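Putative methyltransferase (Porphyromonas gingivalis, PDB 3LL7) probably catalyses methyl-group transfer, although its substrate is not established. Local coordinates at residues 12-15 with 16-19; 44-47 with 48-52. All blocks are in the same frame, centred on the assembly; numbering follows the deposited sequence.

Contact 1 of 2, residues 12-15 with 16-19; sequences LAIT and RWAK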
loop_
_atom_site.group_PDB
_atom_site.type_symbol
_atom_site.label_atom_id
_atom_site.label_comp_id
_atom_site.label_asym_id
_atom_site.label_seq_id
_atom_site.Cartn_x
_atom_site.Cartn_y
_atom_site.Cartn_z
ATOM N N LEU A 12 -13.628 -28.216 -7.207
ATOM C CA LEU A 12 -15.073 -28.040 -7.174
ATOM C C LEU A 12 -15.720 -28.763 -5.990
ATOM O O LEU A 12 -16.590 -28.182 -5.332
ATOM C CB LEU A 12 -15.717 -28.471 -8.488
ATOM C CG LEU A 12 -15.490 -27.548 -9.689
ATOM C CD1 LEU A 12 -15.782 -28.350 -10.983
ATOM C CD2 LEU A 12 -16.346 -26.280 -9.613
ATOM N N ALA A 13 -15.315 -30.005 -5.724
ATOM C CA ALA A 13 -15.868 -30.754 -4.594
ATOM C C ALA A 13 -15.505 -30.080 -3.288
ATOM O O ALA A 13 -16.346 -29.936 -2.405
ATOM C CB ALA A 13 -15.374 -32.217 -4.592
ATOM N N ILE A 14 -14.237 -29.682 -3.143
ATOM C CA ILE A 14 -13.805 -29.082 -1.882
ATOM C C ILE A 14 -14.592 -27.809 -1.565
ATOM O O ILE A 14 -15.030 -27.609 -0.410
ATOM C CB ILE A 14 -12.267 -28.860 -1.841
ATOM C CG1 ILE A 14 -11.575 -30.216 -1.758
ATOM C CG2 ILE A 14 -11.866 -27.932 -0.660
ATOM C CD1 ILE A 14 -10.068 -30.170 -2.289
ATOM N N THR A 15 -14.812 -26.965 -2.580
ATOM C CA THR A 15 -15.577 -25.740 -2.351
ATOM C C THR A 15 -17.061 -26.032 -2.093
ATOM O O THR A 15 -17.685 -25.326 -1.293
ATOM C CB THR A 15 -15.437 -24.729 -3.512
ATOM O OG1 THR A 15 -15.843 -25.343 -4.737
ATOM C CG2 THR A 15 -13.976 -24.298 -3.679
ATOM N N ARG A 16 -17.623 -27.034 -2.783
ATOM C CA ARG A 16 -19.016 -27.462 -2.480
ATOM C C ARG A 16 -19.111 -27.953 -1.015
ATOM O O ARG A 16 -20.033 -27.566 -0.276
ATOM C CB ARG A 16 -19.472 -28.496 -3.528
ATOM C CG ARG A 16 -20.758 -29.328 -3.235
ATOM C CD ARG A 16 -21.037 -30.288 -4.415
ATOM N NE ARG A 16 -19.987 -31.300 -4.597
ATOM C CZ ARG A 16 -19.911 -32.439 -3.903
ATOM N NH1 ARG A 16 -18.926 -33.313 -4.152
ATOM N NH2 ARG A 16 -20.854 -32.740 -2.999
ATOM N N TRP A 17 -18.149 -28.774 -0.573
ATOM C CA TRP A 17 -18.182 -29.271 0.815
ATOM C C TRP A 17 -17.959 -28.147 1.856
ATOM O O TRP A 17 -18.618 -28.134 2.904
ATOM C CB TRP A 17 -17.141 -30.361 1.027
ATOM C CG TRP A 17 -17.460 -31.679 0.338
ATOM C CD1 TRP A 17 -18.687 -32.330 0.270
ATOM C CD2 TRP A 17 -16.521 -32.518 -0.325
ATOM N NE1 TRP A 17 -18.536 -33.516 -0.437
ATOM C CE2 TRP A 17 -17.220 -33.653 -0.796
ATOM C CE3 TRP A 17 -15.142 -32.412 -0.569
ATOM C CZ2 TRP A 17 -16.587 -34.687 -1.523
ATOM C CZ3 TRP A 17 -14.496 -33.441 -1.296
ATOM C CH2 TRP A 17 -15.228 -34.570 -1.754
ATOM N N ALA A 18 -17.052 -27.213 1.553
ATOM C CA ALA A 18 -16.798 -26.046 2.444
ATOM C C ALA A 18 -18.049 -25.224 2.657
ATOM O O ALA A 18 -18.279 -24.700 3.753
ATOM C CB ALA A 18 -15.722 -25.153 1.877
ATOM N N LYS A 19 -18.847 -25.101 1.601
ATOM C CA LYS A 19 -20.121 -24.401 1.690
ATOM C C LYS A 19 -21.210 -25.217 2.395
ATOM O O LYS A 19 -21.916 -24.712 3.281
ATOM C CB LYS A 19 -20.580 -24.004 0.280
ATOM C CG LYS A 19 -21.978 -23.416 0.227
ATOM C CD LYS A 19 -22.293 -22.828 -1.149
ATOM C CE LYS A 19 -23.720 -22.281 -1.190
ATOM N NZ LYS A 19 -23.986 -21.595 -2.489
#
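Trp17 lays its indole back along helix 8-20 so that one face of the ring lies against Ala13, one turn earlier in the chain. The course is set at chi1 -71°, which keeps CG beside the backbone N and turns the ring toward the start of the helix. At the root, Trp17 CB lies 3.5 Å from Ala13 O. The same carbonyl oxygen stands over one face of the indole, toward its rim, with Trp17 CD2 3.3 Å from Ala13 O. It also accepts the Trp17 backbone N-H, the N of Trp17 lying 2.8 Å from Ala13 O, so one oxygen meets both the main chain and the ring of Trp17. This i to i+4 pairing belongs to a regular alpha-helical turn in the N-terminal domain: the N-H groups of Arg16, Ala18 and Lys19 bond in the same way to the carbonyls of Leu12, Ile14 and Thr15. Farther out, the six-membered ring receives a CH-pi contact from the methyl of Ala13, its CB 3.8 Å from the centroid and 20° off the normal; Trp17 CZ3 is 3.6 Å from that Ala13 CB. Arg16 comes over the same face near the rim. Its chain bends at chi3 (64°) and brings NH1 to 3.7 Å from Ala13 CB. Ile14 is a looser neighbour, its CG1 4.4 Å from Trp17 CE3. The Trp17 side chain also touches Pro37 and Val44, and a bound 1,2-ethanediol lies about 4 Å from it. Thr15 instead turns OG1 back to hydrogen-bond with Ile11 O.

Contact 2 of 2, residues 44-47 with 48-52; sequences VATQ and IELWP
The carbonyl oxygen of Thr46 is gripped twice: by the backbone N of Leu50, 3.2 Å from Thr46 O, and by a water. That water lies 3.1 Å from Thr46 O and also donates to Glu49 OE1, at 2.6 Å, tying the carboxylate back to the turn before it. Glu49 OE1 has a charged partner as well, in a salt bridge with Arg53. Upstream, the N-H groups of Ile48 and Glu49 bond to Val44 O and Ala45 O as in a regular alpha helix. Pro52 has no N-H to give to the turn before, and the helix kinks there. Trp51 N bonds to Ile48 O at 3.2 Å. Val44 and Ile48, one turn apart, lie side by side and point the same way, with Val44 CG1 3.9 Å from Ile48 CD1. Gln47 folds at chi2 (-56°), its amide placed by a hydrogen bond from NE2 to Ile69 O. Its OE1 makes only a loose approach to the indole edge, in the ring plane and 4.0 Å from Trp51 CZ3; amide and ring are turned 72° apart. The indole in turn is held by Ala62 O, which accepts from Trp51 NE1. Within the helical N-terminal region, helix 38-57 lays Val44 and Gln47 on helix 8-20, Ala45, Ile48 and Glu49 on helix 26-31, and Glu49 and Leu50 on helix 72-77.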
loop_
_atom_site.group_PDB
_atom_site.type_symbol
_atom_site.label_atom_id
_atom_site.label_comp_id
_atom_site.label_asym_id
_atom_site.label_seq_id
_atom_site.Cartn_x
_atom_site.Cartn_y
_atom_site.Cartn_z
ATOM N N VAL A 44 -10.907 -29.155 3.117
ATOM C CA VAL A 44 -12.164 -28.480 3.457
ATOM C C VAL A 44 -12.024 -27.674 4.759
ATOM O O VAL A 44 -12.426 -26.506 4.818
ATOM C CB VAL A 44 -13.381 -29.463 3.541
ATOM C CG1 VAL A 44 -14.623 -28.732 4.045
ATOM C CG2 VAL A 44 -13.647 -30.120 2.153
ATOM N N ALA A 45 -11.456 -28.295 5.797
ATOM C CA ALA A 45 -11.208 -27.590 7.058
ATOM C C ALA A 45 -10.375 -26.345 6.842
ATOM O O ALA A 45 -10.658 -25.305 7.439
ATOM C CB ALA A 45 -10.536 -28.501 8.084
ATOM N N THR A 46 -9.359 -26.452 5.990
ATOM C CA THR A 46 -8.483 -25.315 5.695
ATOM C C THR A 46 -9.271 -24.147 5.096
ATOM O O THR A 46 -9.050 -23.004 5.496
ATOM C CB THR A 46 -7.301 -25.716 4.778
ATOM O OG1 THR A 46 -6.474 -26.674 5.454
ATOM C CG2 THR A 46 -6.458 -24.516 4.402
ATOM N N GLN A 47 -10.159 -24.430 4.137
ATOM C CA GLN A 47 -10.995 -23.382 3.519
ATOM C C GLN A 47 -11.918 -22.730 4.545
ATOM O O GLN A 47 -12.016 -21.490 4.611
ATOM C CB GLN A 47 -11.822 -23.913 2.340
ATOM C CG GLN A 47 -10.999 -24.373 1.149
ATOM C CD GLN A 47 -10.076 -23.286 0.615
ATOM O OE1 GLN A 47 -10.547 -22.263 0.119
ATOM N NE2 GLN A 47 -8.762 -23.501 0.708
ATOM N N ILE A 48 -12.562 -23.552 5.373
ATOM C CA ILE A 48 -13.397 -23.034 6.442
ATOM C C ILE A 48 -12.575 -22.187 7.430
ATOM O O ILE A 48 -12.983 -21.069 7.753
ATOM C CB ILE A 48 -14.203 -24.159 7.149
ATOM C CG1 ILE A 48 -15.217 -24.745 6.158
ATOM C CG2 ILE A 48 -14.888 -23.630 8.406
ATOM C CD1 ILE A 48 -15.886 -26.065 6.594
ATOM N N GLU A 49 -11.425 -22.708 7.880
ATOM C CA GLU A 49 -10.574 -21.998 8.875
ATOM C C GLU A 49 -10.237 -20.593 8.427
ATOM O O GLU A 49 -10.288 -19.658 9.224
ATOM C CB GLU A 49 -9.276 -22.773 9.220
ATOM C CG GLU A 49 -8.516 -22.301 10.509
ATOM C CD GLU A 49 -7.482 -21.169 10.288
ATOM O OE1 GLU A 49 -7.057 -20.939 9.134
ATOM O OE2 GLU A 49 -7.085 -20.496 11.282
ATOM N N LEU A 50 -9.902 -20.426 7.151
ATOM C CA LEU A 50 -9.387 -19.134 6.699
ATOM C C LEU A 50 -10.459 -18.222 6.106
ATOM O O LEU A 50 -10.163 -17.097 5.727
ATOM C CB LEU A 50 -8.196 -19.310 5.731
ATOM C CG LEU A 50 -8.381 -20.045 4.408
ATOM C CD1 LEU A 50 -9.239 -19.220 3.451
ATOM C CD2 LEU A 50 -7.026 -20.397 3.757
ATOM N N TRP A 51 -11.701 -18.687 6.027
ATOM C CA TRP A 51 -12.755 -17.835 5.450
ATOM C C TRP A 51 -12.986 -16.510 6.198
ATOM O O TRP A 51 -13.131 -15.461 5.547
ATOM C CB TRP A 51 -14.077 -18.596 5.242
ATOM C CG TRP A 51 -14.762 -18.161 3.984
ATOM C CD1 TRP A 51 -15.822 -17.309 3.878
ATOM C CD2 TRP A 51 -14.389 -18.511 2.640
ATOM N NE1 TRP A 51 -16.152 -17.126 2.557
ATOM C CE2 TRP A 51 -15.283 -17.840 1.771
ATOM C CE3 TRP A 51 -13.393 -19.335 2.085
ATOM C CZ2 TRP A 51 -15.224 -17.975 0.365
ATOM C CZ3 TRP A 51 -13.328 -19.463 0.682
ATOM C CH2 TRP A 51 -14.242 -18.781 -0.155
ATOM N N PRO A 52 -13.005 -16.534 7.559
ATOM C CA PRO A 52 -13.142 -15.244 8.255
ATOM C C PRO A 52 -12.033 -14.254 7.878
ATOM O O PRO A 52 -12.324 -13.073 7.653
ATOM C CB PRO A 52 -13.067 -15.630 9.742
ATOM C CG PRO A 52 -13.568 -17.057 9.776
ATOM C CD PRO A 52 -12.977 -17.659 8.517
HETATM O O HOH W 1 -6.554 -22.567 7.229
#

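Overall arrangement
From the N terminus, the chain first forms helix 8-20, which holds contact 1, then passes through helix 26-31 and a loop before entering helix 38-57, which holds contact 2. Each contact is local to one helix and closes no loop; the two follow in series, neither nested nor crossed. They meet where the helices pack, their centres about 11 Å apart. Val44 is one link: its CG2 lies 3.7 Å from Trp17 CB, and its CG1 rests against the Ala18 backbone. Gln47 touches Ile14 and Ala18, while Ile48 packs beside the Ala18 carbonyl. Both helices belong to the helical N-terminal region and come before strand 96-99 of the large mixed sheet.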